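Leucine aminopeptidase 2 (Saccharomyces cerevisiae, PDB 2XQ0) acts as a zinc-dependent M1-family aminopeptidase that preferentially cleaves di- and tripeptides, with low epoxide hydrolase activity in vitro. Local coordinates at residues L37-E42 with A169-P174; A45-V50 with Q117-D122; E341-F346 with T468-N473; I501-F506 with D545-N550; D27-H32 with Q53-H58. All coordinates share one frame; numbering follows the deposited sequence.

Contacts 1, 2 and 5 belong to one mixed sheet of the N-terminal domain: strand 45-56 pairs with 28-40 in contact 5 and with 111-120 in contact 2, and 28-40 pairs with 165-172 in contact 1. Contacts 1 and 2, centres about 10 Å apart, are joined by a probable hydrogen bond from Ser38 N to Ser47 O; contact 5 lies about 28 Å, centre to centre, from contact 1. Contact 3 packs two helices and contact 4 sets a loop against a helix break; they lie about 50 and 53 Å, centre to centre, from contact 2. The side chain of Leu37 is about 9 Å from that of substrate-binding Leu146, and the side chain of Phe346 about 14 Å from bound bestatin.

Contact 1 (L37-E42 with A169-P174); sequences LSVSFE and ASIESP
Backbone hydrogen bonds join Leu37-Ser40 to Ala169-Glu172 as parallel strands. Leu37 N donates to Ser170 O at 2.8 Å, Glu172 N returns a bond to Leu37 O, and Val39 N reaches Glu172 O at 2.8 Å. Leu37 thus bonds to Ser170 and Glu172, the residues flanking its partner Ile171, which is the parallel pattern. Two CA-H...O contacts, from Ile171 CA to Leu37 O and from Ser38 CA to Glu172 O, supplement it.

Apolar packing follows on the face of Leu37 and Ile171. The CG2 methyl of Val39 meets CG2 of Ile171 at 3.9 Å; Val39 has this methyl anti to its carbonyl carbon (chi1 169°). Beta-branched residues suit such extended backbone. Beyond the strand end, the Phe41 ring takes Val39 CG1 over one face and receives Pro174 at its edge, CD2 to CG being 3.9 Å.

Polar side chains do not bond across the contact. Ser173 OG lies 3.5 Å from Phe41 CE2, at the ring edge, but its hydrogen bonds go to Ser211 OG and Leu175 O. On the other face Ser38 stands beside the extended Glu172. The chemistry implies a join held by main-chain bonds, with apolar packing on one face.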
# COMPACT_ATOMS: atom_id res chain seq x y z
N LEU A 37 -1.04 -10.34 24.37
CA LEU A 37 0.18 -10.80 23.73
C LEU A 37 1.44 -10.44 24.48
O LEU A 37 1.48 -9.51 25.28
CB LEU A 37 0.28 -10.23 22.30
CG LEU A 37 -0.93 -10.46 21.38
CD1 LEU A 37 -0.78 -9.63 20.10
CD2 LEU A 37 -1.13 -11.94 21.05
N SER A 38 2.49 -11.20 24.19
CA SER A 38 3.81 -10.94 24.73
C SER A 38 4.82 -11.04 23.59
O SER A 38 4.82 -12.01 22.84
CB SER A 38 4.13 -11.96 25.84
OG SER A 38 5.40 -11.69 26.40
N VAL A 39 5.69 -10.05 23.48
CA VAL A 39 6.71 -10.00 22.45
C VAL A 39 8.05 -10.47 22.99
O VAL A 39 8.56 -9.90 23.95
CB VAL A 39 6.91 -8.56 21.97
CG1 VAL A 39 8.14 -8.46 21.09
CG2 VAL A 39 5.64 -8.05 21.27
N SER A 40 8.63 -11.49 22.36
CA SER A 40 9.92 -12.02 22.78
C SER A 40 10.92 -11.86 21.66
O SER A 40 10.89 -12.62 20.70
CB SER A 40 9.82 -13.50 23.14
OG SER A 40 11.10 -14.04 23.43
N PHE A 41 11.81 -10.87 21.81
CA PHE A 41 12.91 -10.64 20.87
C PHE A 41 13.91 -11.78 20.95
O PHE A 41 14.54 -12.14 19.95
CB PHE A 41 13.60 -9.29 21.15
CG PHE A 41 12.70 -8.10 20.94
CD1 PHE A 41 12.50 -7.58 19.67
CD2 PHE A 41 12.03 -7.53 22.01
CE1 PHE A 41 11.65 -6.50 19.47
CE2 PHE A 41 11.18 -6.45 21.82
CZ PHE A 41 10.99 -5.93 20.55
N GLU A 42 14.05 -12.35 22.13
CA GLU A 42 14.91 -13.50 22.34
C GLU A 42 14.52 -14.65 21.41
O GLU A 42 15.38 -15.26 20.77
CB GLU A 42 14.85 -13.97 23.79
CG GLU A 42 15.81 -15.09 24.11
CD GLU A 42 15.40 -15.88 25.34
OE1 GLU A 42 16.12 -16.83 25.71
OE2 GLU A 42 14.35 -15.54 25.93
N ALA A 169 -6.40 -4.62 23.24
CA ALA A 169 -5.12 -5.32 23.15
C ALA A 169 -4.20 -4.97 24.30
O ALA A 169 -4.02 -3.80 24.62
CB ALA A 169 -4.44 -5.00 21.82
N SER A 170 -3.63 -5.99 24.92
CA SER A 170 -2.55 -5.76 25.87
C SER A 170 -1.32 -6.41 25.31
O SER A 170 -1.35 -7.58 24.92
CB SER A 170 -2.86 -6.35 27.24
OG SER A 170 -4.08 -5.84 27.71
N ILE A 171 -0.23 -5.66 25.25
CA ILE A 171 0.99 -6.17 24.64
C ILE A 171 2.15 -5.95 25.59
O ILE A 171 2.49 -4.82 25.93
CB ILE A 171 1.27 -5.52 23.29
CG1 ILE A 171 0.03 -5.66 22.39
CG2 ILE A 171 2.48 -6.16 22.64
CD1 ILE A 171 0.13 -4.93 21.09
N GLU A 172 2.75 -7.04 26.04
CA GLU A 172 3.90 -6.95 26.93
C GLU A 172 5.16 -6.97 26.07
O GLU A 172 5.29 -7.80 25.18
CB GLU A 172 3.88 -8.12 27.89
CG GLU A 172 4.98 -8.08 28.93
CD GLU A 172 4.91 -9.26 29.88
OE1 GLU A 172 4.34 -10.30 29.48
OE2 GLU A 172 5.43 -9.14 31.01
N SER A 173 6.08 -6.05 26.34
CA SER A 173 7.35 -5.98 25.61
C SER A 173 8.40 -5.28 26.46
O SER A 173 8.06 -4.39 27.24
CB SER A 173 7.17 -5.21 24.30
OG SER A 173 8.37 -5.19 23.54
N PRO A 174 9.68 -5.66 26.31
CA PRO A 174 10.71 -4.90 27.02
C PRO A 174 11.04 -3.58 26.34
O PRO A 174 11.90 -2.87 26.85
CB PRO A 174 11.92 -5.84 26.99
CG PRO A 174 11.70 -6.68 25.78
CD PRO A 174 10.22 -6.86 25.64

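Contact 2 (A45-V50 with Q117-D122); sequences AISGSV and QFRTTD
Ile46 and Thr120 meet through two bonds of different kinds. Thr120 N donates to Ile46 O at 2.8 Å, as in an ordinary antiparallel pair, but Ile46 N is satisfied by a side chain: it gives its hydrogen to Thr120 OG1 at 2.8 Å (163°). The hydroxyl reaches it because OG1 sits between the backbone N and the carbonyl carbon of Thr120 (chi1 61°). A threonine side chain thus supplies the acceptor that a backbone carbonyl would otherwise provide.

Further along, Gly48 and Phe118 form a hydrogen-bonded pair, Gly48 N giving to Phe118 O at 3.0 Å and Phe118 N to Gly48 O at 2.9 Å. The backbone angles of Gly48 would press a CB on the preceding carbonyl oxygen, which explains glycine here. CA-H...O contacts run from Ser47 to Phe118 O, Gln117 to Gly48 O and Arg119 to Ile46 O. The outward-facing backbone of Ser47 and Ser49 bonds instead to Ser38 and Asn36 of strand 28-40.

On the face carrying Ser47 and Arg119, a non-hydrogen-bonded pair, CB meets CB at 3.6 Å. Arg119 bends at chi3, bringing NH2 3.4 Å from Ala45 CB, so the small methyl and serine lie against its polar head. On the opposite face the Phe118 ring turns its edge to Val50 N, and CE1 lies 4.0 Å from Val50 CG1.

In the sheet, strand 45-56 is flanked by 111-120 and 28-40, and 111-120 is itself followed by 74-81. Phe118 also packs on Phe155, Pro156 and Leu37, and Ile46 on Leu127 and Trp129 of strand 127-130, in a separate four-stranded sheet.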
# COMPACT_ATOMS: atom_id res chain seq x y z
N ALA A 45 9.32 -14.39 18.69
CA ALA A 45 7.95 -14.87 18.66
C ALA A 45 7.02 -13.95 19.43
O ALA A 45 7.41 -13.30 20.40
CB ALA A 45 7.87 -16.29 19.23
N ILE A 46 5.78 -13.89 18.99
CA ILE A 46 4.71 -13.29 19.76
C ILE A 46 3.79 -14.42 20.22
O ILE A 46 3.44 -15.30 19.43
CB ILE A 46 3.98 -12.22 18.95
CG1 ILE A 46 4.91 -11.01 18.75
CG2 ILE A 46 2.72 -11.77 19.66
CD1 ILE A 46 4.30 -9.89 17.95
N SER A 47 3.44 -14.43 21.50
CA SER A 47 2.68 -15.53 22.06
C SER A 47 1.61 -14.93 22.93
O SER A 47 1.67 -13.76 23.26
CB SER A 47 3.59 -16.46 22.89
OG SER A 47 4.22 -15.73 23.95
N GLY A 48 0.63 -15.73 23.32
CA GLY A 48 -0.40 -15.25 24.21
C GLY A 48 -1.70 -15.84 23.77
O GLY A 48 -1.76 -17.01 23.37
N SER A 49 -2.75 -15.05 23.83
CA SER A 49 -4.05 -15.60 23.50
C SER A 49 -4.94 -14.54 22.87
O SER A 49 -4.76 -13.35 23.08
CB SER A 49 -4.70 -16.17 24.75
OG SER A 49 -5.22 -15.13 25.56
N VAL A 50 -5.88 -15.00 22.06
CA VAL A 50 -6.89 -14.14 21.49
C VAL A 50 -8.24 -14.59 22.01
O VAL A 50 -8.52 -15.79 22.10
CB VAL A 50 -6.88 -14.13 19.93
CG1 VAL A 50 -6.96 -15.55 19.34
CG2 VAL A 50 -8.04 -13.27 19.39
N GLN A 117 -5.07 -19.99 22.92
CA GLN A 117 -3.68 -19.70 23.24
C GLN A 117 -2.82 -20.19 22.11
O GLN A 117 -3.01 -21.29 21.60
CB GLN A 117 -3.25 -20.40 24.53
CG GLN A 117 -3.91 -19.88 25.77
CD GLN A 117 -3.61 -20.75 26.96
OE1 GLN A 117 -2.45 -21.03 27.26
NE2 GLN A 117 -4.66 -21.20 27.64
N PHE A 118 -1.84 -19.37 21.73
CA PHE A 118 -1.02 -19.71 20.59
C PHE A 118 0.30 -18.98 20.69
O PHE A 118 0.46 -18.08 21.53
CB PHE A 118 -1.74 -19.28 19.31
CG PHE A 118 -1.85 -17.79 19.16
CD1 PHE A 118 -2.85 -17.08 19.80
CD2 PHE A 118 -0.93 -17.10 18.40
CE1 PHE A 118 -2.94 -15.71 19.68
CE2 PHE A 118 -1.00 -15.74 18.29
CZ PHE A 118 -2.01 -15.04 18.93
N ARG A 119 1.23 -19.35 19.82
CA ARG A 119 2.42 -18.55 19.58
C ARG A 119 2.75 -18.54 18.08
O ARG A 119 2.40 -19.47 17.35
CB ARG A 119 3.61 -19.09 20.39
CG ARG A 119 3.96 -20.53 20.07
CD ARG A 119 5.04 -21.08 21.03
NE ARG A 119 6.28 -20.32 20.88
CZ ARG A 119 6.74 -19.45 21.77
NH1 ARG A 119 6.08 -19.23 22.90
NH2 ARG A 119 7.88 -18.81 21.53
N THR A 120 3.40 -17.47 17.63
CA THR A 120 3.92 -17.44 16.28
C THR A 120 5.13 -18.38 16.12
O THR A 120 5.74 -18.79 17.11
CB THR A 120 4.28 -16.01 15.82
OG1 THR A 120 5.31 -15.44 16.67
CG2 THR A 120 3.04 -15.14 15.86
N THR A 121 5.45 -18.74 14.89
CA THR A 121 6.58 -19.63 14.66
C THR A 121 7.64 -18.97 13.79
O THR A 121 7.45 -17.84 13.31
CB THR A 121 6.15 -20.99 14.03
OG1 THR A 121 5.81 -20.80 12.65
CG2 THR A 121 4.96 -21.61 14.78
N ASP A 122 8.75 -19.67 13.61
CA ASP A 122 9.82 -19.19 12.74
C ASP A 122 9.34 -18.97 11.30
O ASP A 122 9.91 -18.19 10.56
CB ASP A 122 11.00 -20.17 12.74
CG ASP A 122 11.61 -20.36 14.12
OD1 ASP A 122 11.25 -19.61 15.05
OD2 ASP A 122 12.47 -21.26 14.27

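Contact 3 (E341-F346 with T468-N473); sequences EPTRHF and TALADN
The helical segments Glu341-Phe346 and Ala469-Asn473 run at 68° to each other, their axes 9.2 Å apart at closest approach, and no direct hydrogen bond crosses between them. Leu470 carries the contact. Its CD1 lies against the start of the other helix, 3.7 Å from Pro342 O and 3.9 Å from Pro342 CB, and it also approaches Thr343 OG1. Leu470 CG is anti to the carbonyl carbon (chi1 -60°), which directs the branched end across the gap. A leucine suits this place because its CD1 methyl reaches both Pro342 CB and Pro342 O. Proline fits the first turn of a helix, where its missing N-H is not needed.

Phe346 makes the second contact. Its edge faces Ala471, CE1 to CB being 3.9 Å, and CD1 packs on Leu470 CB at 4.1 Å. The small alanine permits this close approach.

A single water provides a polar link: it donates to Pro342 O at 2.9 Å and accepts from Leu470 N at 3.0 Å. It thereby serves the main-chain N-H of Leu470, while Leu470 O is bonded to Gln510 NE2.

Arg344 pairs with Glu341 through NE to OE2 at 2.9 Å; Arg344 also bridges to Glu401 and Glu341 to Lys407. Helix 508-519 packs on Phe346 and Ala471 through Leu513. The 68° angle marks steeply crossed helix packing, joining helix 341-360 of the peptidase domain to helix 469-484.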
# COMPACT_ATOMS: atom_id res chain seq x y z
N GLU A 341 -6.08 21.99 -9.81
CA GLU A 341 -6.35 20.92 -10.76
C GLU A 341 -5.14 20.47 -11.56
O GLU A 341 -5.01 19.27 -11.84
CB GLU A 341 -7.52 21.28 -11.69
CG GLU A 341 -8.89 21.07 -11.06
CD GLU A 341 -9.14 19.62 -10.68
OE1 GLU A 341 -9.88 19.38 -9.71
OE2 GLU A 341 -8.60 18.72 -11.34
N PRO A 342 -4.23 21.39 -11.92
CA PRO A 342 -3.08 20.90 -12.69
C PRO A 342 -2.24 19.88 -11.92
O PRO A 342 -1.68 18.96 -12.53
CB PRO A 342 -2.27 22.17 -12.95
CG PRO A 342 -3.30 23.25 -12.99
CD PRO A 342 -4.27 22.87 -11.90
N THR A 343 -2.16 20.05 -10.61
CA THR A 343 -1.45 19.11 -9.75
C THR A 343 -2.18 17.76 -9.68
O THR A 343 -1.55 16.71 -9.82
CB THR A 343 -1.25 19.71 -8.33
OG1 THR A 343 -0.47 20.90 -8.44
CG2 THR A 343 -0.50 18.74 -7.43
N ARG A 344 -3.50 17.78 -9.48
CA ARG A 344 -4.26 16.53 -9.47
C ARG A 344 -4.06 15.78 -10.78
O ARG A 344 -3.84 14.57 -10.81
CB ARG A 344 -5.75 16.79 -9.23
CG ARG A 344 -6.61 15.53 -9.50
CD ARG A 344 -7.98 15.60 -8.84
NE ARG A 344 -8.95 16.34 -9.64
CZ ARG A 344 -10.15 15.86 -9.97
NH1 ARG A 344 -10.50 14.64 -9.58
NH2 ARG A 344 -10.99 16.58 -10.70
N HIS A 345 -4.17 16.51 -11.88
CA HIS A 345 -4.06 15.92 -13.20
C HIS A 345 -2.66 15.39 -13.48
O HIS A 345 -2.49 14.36 -14.12
CB HIS A 345 -4.49 16.93 -14.27
CG HIS A 345 -5.97 17.11 -14.35
ND1 HIS A 345 -6.69 16.87 -15.49
CD2 HIS A 345 -6.87 17.47 -13.40
CE1 HIS A 345 -7.97 17.09 -15.26
NE2 HIS A 345 -8.11 17.45 -14.00
N PHE A 346 -1.64 16.11 -13.02
CA PHE A 346 -0.26 15.62 -13.17
C PHE A 346 -0.12 14.27 -12.47
O PHE A 346 0.47 13.33 -12.98
CB PHE A 346 0.73 16.64 -12.58
CG PHE A 346 2.17 16.19 -12.68
CD1 PHE A 346 2.84 16.20 -13.90
CD2 PHE A 346 2.85 15.74 -11.56
CE1 PHE A 346 4.15 15.78 -13.99
CE2 PHE A 346 4.17 15.34 -11.65
CZ PHE A 346 4.82 15.35 -12.85
N THR A 468 -2.26 18.72 -19.03
CA THR A 468 -0.85 18.29 -19.09
C THR A 468 0.12 19.42 -18.78
O THR A 468 1.32 19.26 -18.95
CB THR A 468 -0.47 17.74 -20.47
OG1 THR A 468 -0.47 18.81 -21.42
CG2 THR A 468 -1.45 16.66 -20.91
N ALA A 469 -0.41 20.55 -18.31
CA ALA A 469 0.40 21.73 -18.03
C ALA A 469 1.72 21.45 -17.28
O ALA A 469 2.78 21.87 -17.73
CB ALA A 469 -0.41 22.77 -17.28
N LEU A 470 1.67 20.74 -16.16
CA LEU A 470 2.87 20.56 -15.33
C LEU A 470 3.83 19.49 -15.84
O LEU A 470 4.87 19.24 -15.23
CB LEU A 470 2.51 20.29 -13.87
CG LEU A 470 1.72 21.41 -13.19
CD1 LEU A 470 1.31 21.02 -11.79
CD2 LEU A 470 2.50 22.72 -13.21
N ALA A 471 3.48 18.85 -16.95
CA ALA A 471 4.34 17.83 -17.57
C ALA A 471 4.95 18.31 -18.88
O ALA A 471 5.94 17.74 -19.36
CB ALA A 471 3.56 16.55 -17.81
N ASP A 472 4.37 19.36 -19.46
CA ASP A 472 4.79 19.83 -20.77
C ASP A 472 6.23 20.33 -20.81
O ASP A 472 6.99 20.00 -21.71
CB ASP A 472 3.84 20.94 -21.24
CG ASP A 472 2.46 20.41 -21.59
OD1 ASP A 472 2.37 19.24 -22.00
OD2 ASP A 472 1.48 21.18 -21.47
N ASN A 473 6.59 21.15 -19.83
CA ASN A 473 7.96 21.59 -19.63
C ASN A 473 8.93 20.40 -19.51
O ASN A 473 10.02 20.40 -20.09
CB ASN A 473 8.00 22.42 -18.36
CG ASN A 473 6.98 21.93 -17.33
OD1 ASN A 473 7.15 20.87 -16.71
ND2 ASN A 473 5.89 22.70 -17.15
O HOH W 1 -0.68 19.20 -15.23

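Contact 4 (I501-F506 with D545-N550); sequences IDIKDF and DIYQDN
Ile503 lies over one face of the Tyr547 ring, a CH-pi contact joining the loop between helices 491-497 and 508-519 to the break between helices 537-546 and 548-552, within the all-helical C-terminal part of the enzyme. CG2 of Ile503 stands 4.1 Å from the ring centroid, 21° off the normal, while CD1 reaches toward CD2 and CG of the same ring. Isoleucine fits because its two branches spread over the flat face; with CG1 between the backbone N and the carbonyl carbon (chi1 68°), both are turned to it. The same CD1 meets Asn550 CB at 3.9 Å.

Around this, the hydroxyl at the far end of the ring is held: Tyr547 OH bonds to Trp481 NE1, whose ring meets the tyrosine at about 65°, and donates to Asp502 OD2, whose exact placement is doubtful. A leucine in place of Tyr547 would probably leave Trp481 NE1 without this acceptor and deprive Ile503 of the flat surface under its methyls. Further out, a type I turn from Ile503 to Phe506 shapes the loop, and Leu477 of helix 469-484 touches Asp502, Ile503 and Tyr547. The turn is closed by Phe506 N, which donates to Ile503 O at 2.8 Å.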
# COMPACT_ATOMS: atom_id res chain seq x y z
N ILE A 501 19.60 26.17 -14.60
CA ILE A 501 18.40 27.00 -14.67
C ILE A 501 17.17 26.24 -15.18
O ILE A 501 16.04 26.55 -14.78
CB ILE A 501 18.63 28.21 -15.60
CG1 ILE A 501 19.89 28.97 -15.20
CG2 ILE A 501 17.41 29.12 -15.58
CD1 ILE A 501 21.19 28.27 -15.57
N ASP A 502 17.37 25.27 -16.07
CA ASP A 502 16.21 24.70 -16.76
C ASP A 502 15.39 23.74 -15.90
O ASP A 502 14.25 23.44 -16.22
CB ASP A 502 16.54 24.12 -18.15
CG ASP A 502 17.81 23.31 -18.16
OD1 ASP A 502 18.53 23.32 -19.20
OD2 ASP A 502 18.08 22.67 -17.13
N ILE A 503 15.97 23.28 -14.79
CA ILE A 503 15.21 22.45 -13.86
C ILE A 503 14.97 23.13 -12.51
O ILE A 503 14.38 22.54 -11.61
CB ILE A 503 15.86 21.08 -13.65
CG1 ILE A 503 17.19 21.22 -12.90
CG2 ILE A 503 16.05 20.37 -14.99
CD1 ILE A 503 17.85 19.88 -12.58
N LYS A 504 15.43 24.37 -12.39
CA LYS A 504 15.23 25.16 -11.18
C LYS A 504 13.78 25.14 -10.70
O LYS A 504 13.53 25.22 -9.50
CB LYS A 504 15.69 26.61 -11.40
CG LYS A 504 15.21 27.58 -10.32
CD LYS A 504 15.53 29.03 -10.68
CE LYS A 504 17.01 29.35 -10.53
NZ LYS A 504 17.31 30.77 -10.86
N ASP A 505 12.83 25.05 -11.63
CA ASP A 505 11.41 25.04 -11.28
C ASP A 505 10.78 23.63 -11.25
O ASP A 505 9.57 23.49 -11.05
CB ASP A 505 10.62 25.96 -12.21
CG ASP A 505 10.91 27.44 -11.96
OD1 ASP A 505 11.72 28.03 -12.70
OD2 ASP A 505 10.31 28.01 -11.02
N PHE A 506 11.59 22.60 -11.44
CA PHE A 506 11.07 21.23 -11.41
C PHE A 506 10.97 20.74 -9.96
O PHE A 506 11.98 20.66 -9.27
CB PHE A 506 12.01 20.28 -12.17
CG PHE A 506 11.91 20.37 -13.68
CD1 PHE A 506 11.37 21.47 -14.31
CD2 PHE A 506 12.40 19.33 -14.46
CE1 PHE A 506 11.30 21.53 -15.71
CE2 PHE A 506 12.34 19.39 -15.83
CZ PHE A 506 11.80 20.48 -16.46
N ASP A 545 26.33 16.57 -14.45
CA ASP A 545 27.11 17.73 -14.03
C ASP A 545 26.27 19.00 -13.92
O ASP A 545 26.18 19.61 -12.85
CB ASP A 545 28.28 17.96 -15.00
CG ASP A 545 29.00 19.26 -14.74
OD1 ASP A 545 29.11 19.65 -13.56
OD2 ASP A 545 29.45 19.90 -15.72
N ILE A 546 25.66 19.40 -15.03
CA ILE A 546 24.87 20.62 -15.10
C ILE A 546 23.75 20.64 -14.07
O ILE A 546 23.41 21.69 -13.52
CB ILE A 546 24.26 20.80 -16.51
CG1 ILE A 546 25.36 21.12 -17.54
CG2 ILE A 546 23.19 21.90 -16.50
CD1 ILE A 546 24.98 20.76 -18.96
N TYR A 547 23.18 19.46 -13.81
CA TYR A 547 22.03 19.33 -12.93
C TYR A 547 22.41 18.76 -11.56
O TYR A 547 21.56 18.24 -10.85
CB TYR A 547 20.97 18.43 -13.58
CG TYR A 547 20.40 18.98 -14.87
CD1 TYR A 547 20.12 18.14 -15.95
CD2 TYR A 547 20.15 20.33 -15.02
CE1 TYR A 547 19.59 18.65 -17.15
CE2 TYR A 547 19.62 20.85 -16.19
CZ TYR A 547 19.35 20.01 -17.25
OH TYR A 547 18.82 20.56 -18.42
N GLN A 548 23.69 18.86 -11.19
CA GLN A 548 24.17 18.16 -10.00
C GLN A 548 23.41 18.57 -8.75
O GLN A 548 23.07 17.74 -7.91
CB GLN A 548 25.68 18.37 -9.79
CG GLN A 548 26.08 19.83 -9.63
CD GLN A 548 27.58 20.03 -9.61
OE1 GLN A 548 28.13 20.73 -10.47
NE2 GLN A 548 28.25 19.42 -8.64
N ASP A 549 23.15 19.87 -8.63
CA ASP A 549 22.53 20.39 -7.42
C ASP A 549 21.22 19.68 -7.12
O ASP A 549 21.05 19.06 -6.07
CB ASP A 549 22.31 21.90 -7.52
CG ASP A 549 23.62 22.69 -7.42
OD1 ASP A 549 23.66 23.85 -7.90
OD2 ASP A 549 24.61 22.16 -6.86
N ASN A 550 20.30 19.75 -8.08
CA ASN A 550 18.96 19.24 -7.89
C ASN A 550 18.75 17.73 -8.13
O ASN A 550 17.81 17.14 -7.61
CB ASN A 550 17.97 20.09 -8.69
CG ASN A 550 17.66 21.40 -8.00
OD1 ASN A 550 17.28 22.38 -8.63
ND2 ASN A 550 17.83 21.42 -6.68

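Contact 5 (D27-H32 with Q53-H58); sequences DFAVLH and QLKKLH
A classic beta bulge interrupts this antiparallel pairing: Leu31 and His32 both face Gln53, so the register slips by one residue after Val30 and Leu54. Gln53 O accepts from Leu31 N at 2.9 Å and, weakly, from His32 N at 3.5 Å, while Gln53 N gives its hydrogen to His32 O. Before the bulge the pattern is regular. Ala29 and Lys55 form a hydrogen-bonded pair, Ala29 N to Lys55 O at 2.8 Å with the return bond beside it, and Leu57 N reaches Asp27 O from above the carbonyl plane.

On the face of Phe28, Val30 and Leu54, the last two lie side by side, with Val30 CG2 3.5 Å from Leu54 CD2; apolar residues suit this side, where Phe28 and Leu54 are buried. The other face carries Ala29, whose short methyl accommodates Leu57 CD2 at 3.9 Å. Leu57 has CG anti to its carbonyl carbon (chi1 -54°), and its CD1 rests near Phe28 O. A serine in place of Leu57 would probably open a gap beside Ala29 and remove part of the apolar cover over the Phe28 backbone. His32 CB meets Gln53 CG at 3.9 Å; the imidazole bonds to Thr166 and Thr168 and Gln53 OE1 to Thr113, while a water links Gln53 NE2 weakly to His32 O.

The two strands, 28-40 and 45-56, form a beta hairpin within the large mixed sheet of the M1 N-terminal domain, and this bulge lies toward the hairpin's open end.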
# COMPACT_ATOMS: atom_id res chain seq x y z
N ASP A 27 -21.21 -17.84 9.43
CA ASP A 27 -21.99 -18.57 10.44
C ASP A 27 -21.95 -17.92 11.81
O ASP A 27 -22.61 -18.38 12.74
CB ASP A 27 -21.47 -20.00 10.58
CG ASP A 27 -21.75 -20.85 9.35
OD1 ASP A 27 -22.59 -20.44 8.52
OD2 ASP A 27 -21.13 -21.92 9.21
N PHE A 28 -21.16 -16.86 11.94
CA PHE A 28 -20.97 -16.22 13.23
C PHE A 28 -20.89 -14.72 13.08
O PHE A 28 -20.54 -14.21 12.02
CB PHE A 28 -19.67 -16.70 13.89
CG PHE A 28 -19.59 -18.18 14.06
CD1 PHE A 28 -20.07 -18.78 15.21
CD2 PHE A 28 -19.03 -18.98 13.08
CE1 PHE A 28 -20.00 -20.15 15.38
CE2 PHE A 28 -18.96 -20.36 13.23
CZ PHE A 28 -19.44 -20.94 14.39
N ALA A 29 -21.22 -14.01 14.16
CA ALA A 29 -20.97 -12.58 14.24
C ALA A 29 -19.84 -12.38 15.23
O ALA A 29 -19.86 -12.96 16.31
CB ALA A 29 -22.20 -11.86 14.70
N VAL A 30 -18.85 -11.58 14.87
CA VAL A 30 -17.76 -11.28 15.79
C VAL A 30 -18.04 -9.95 16.46
O VAL A 30 -17.92 -8.90 15.84
CB VAL A 30 -16.38 -11.26 15.10
CG1 VAL A 30 -15.29 -10.90 16.11
CG2 VAL A 30 -16.07 -12.59 14.47
N LEU A 31 -18.42 -10.02 17.73
CA LEU A 31 -18.83 -8.85 18.48
C LEU A 31 -17.66 -8.10 19.10
O LEU A 31 -17.76 -6.90 19.33
CB LEU A 31 -19.81 -9.27 19.57
CG LEU A 31 -20.95 -10.13 19.00
CD1 LEU A 31 -21.90 -10.57 20.09
CD2 LEU A 31 -21.66 -9.37 17.88
N HIS A 32 -16.57 -8.80 19.38
CA HIS A 32 -15.38 -8.17 19.97
C HIS A 32 -14.20 -9.13 19.92
O HIS A 32 -14.39 -10.34 20.03
CB HIS A 32 -15.64 -7.74 21.42
CG HIS A 32 -14.51 -6.97 22.01
ND1 HIS A 32 -14.28 -5.65 21.71
CD2 HIS A 32 -13.53 -7.34 22.87
CE1 HIS A 32 -13.20 -5.23 22.36
NE2 HIS A 32 -12.72 -6.24 23.06
N GLN A 53 -15.57 -12.58 21.40
CA GLN A 53 -16.96 -12.69 21.81
C GLN A 53 -17.70 -12.94 20.51
O GLN A 53 -17.65 -12.12 19.59
CB GLN A 53 -17.46 -11.40 22.46
CG GLN A 53 -16.60 -10.88 23.59
CD GLN A 53 -16.59 -11.80 24.77
OE1 GLN A 53 -17.56 -12.52 25.02
NE2 GLN A 53 -15.49 -11.79 25.52
N LEU A 54 -18.37 -14.09 20.41
CA LEU A 54 -19.03 -14.48 19.17
C LEU A 54 -20.52 -14.72 19.33
O LEU A 54 -21.01 -14.94 20.45
CB LEU A 54 -18.39 -15.76 18.61
CG LEU A 54 -16.90 -15.75 18.30
CD1 LEU A 54 -16.49 -17.11 17.73
CD2 LEU A 54 -16.56 -14.62 17.34
N LYS A 55 -21.24 -14.67 18.22
CA LYS A 55 -22.65 -15.03 18.20
C LYS A 55 -22.95 -15.95 17.02
O LYS A 55 -22.68 -15.60 15.87
CB LYS A 55 -23.54 -13.79 18.16
CG LYS A 55 -25.04 -14.09 18.18
CD LYS A 55 -25.86 -12.82 18.44
CE LYS A 55 -25.58 -11.73 17.40
NZ LYS A 55 -26.24 -10.43 17.72
N LYS A 56 -23.49 -17.12 17.32
CA LYS A 56 -23.92 -18.05 16.28
C LYS A 56 -25.05 -17.42 15.49
O LYS A 56 -26.01 -16.89 16.06
CB LYS A 56 -24.43 -19.36 16.90
CG LYS A 56 -23.45 -20.06 17.84
CD LYS A 56 -24.03 -21.38 18.34
CE LYS A 56 -23.21 -21.96 19.49
NZ LYS A 56 -23.63 -23.35 19.81
N LEU A 57 -24.94 -17.46 14.17
CA LEU A 57 -26.00 -16.98 13.30
C LEU A 57 -26.83 -18.17 12.81
O LEU A 57 -26.32 -19.29 12.67
CB LEU A 57 -25.42 -16.19 12.12
CG LEU A 57 -24.47 -15.02 12.44
CD1 LEU A 57 -23.99 -14.36 11.17
CD2 LEU A 57 -25.14 -13.99 13.34
N HIS A 58 -28.13 -17.96 12.60
CA HIS A 58 -29.00 -19.03 12.13
C HIS A 58 -29.81 -18.56 10.92
O HIS A 58 -30.00 -19.30 9.96
CB HIS A 58 -29.94 -19.52 13.24
CG HIS A 58 -29.25 -20.24 14.36
ND1 HIS A 58 -29.09 -19.69 15.61
CD2 HIS A 58 -28.68 -21.46 14.41
CE1 HIS A 58 -28.45 -20.54 16.39
NE2 HIS A 58 -28.19 -21.63 15.69
O HOH W 2 -13.48 -10.71 23.35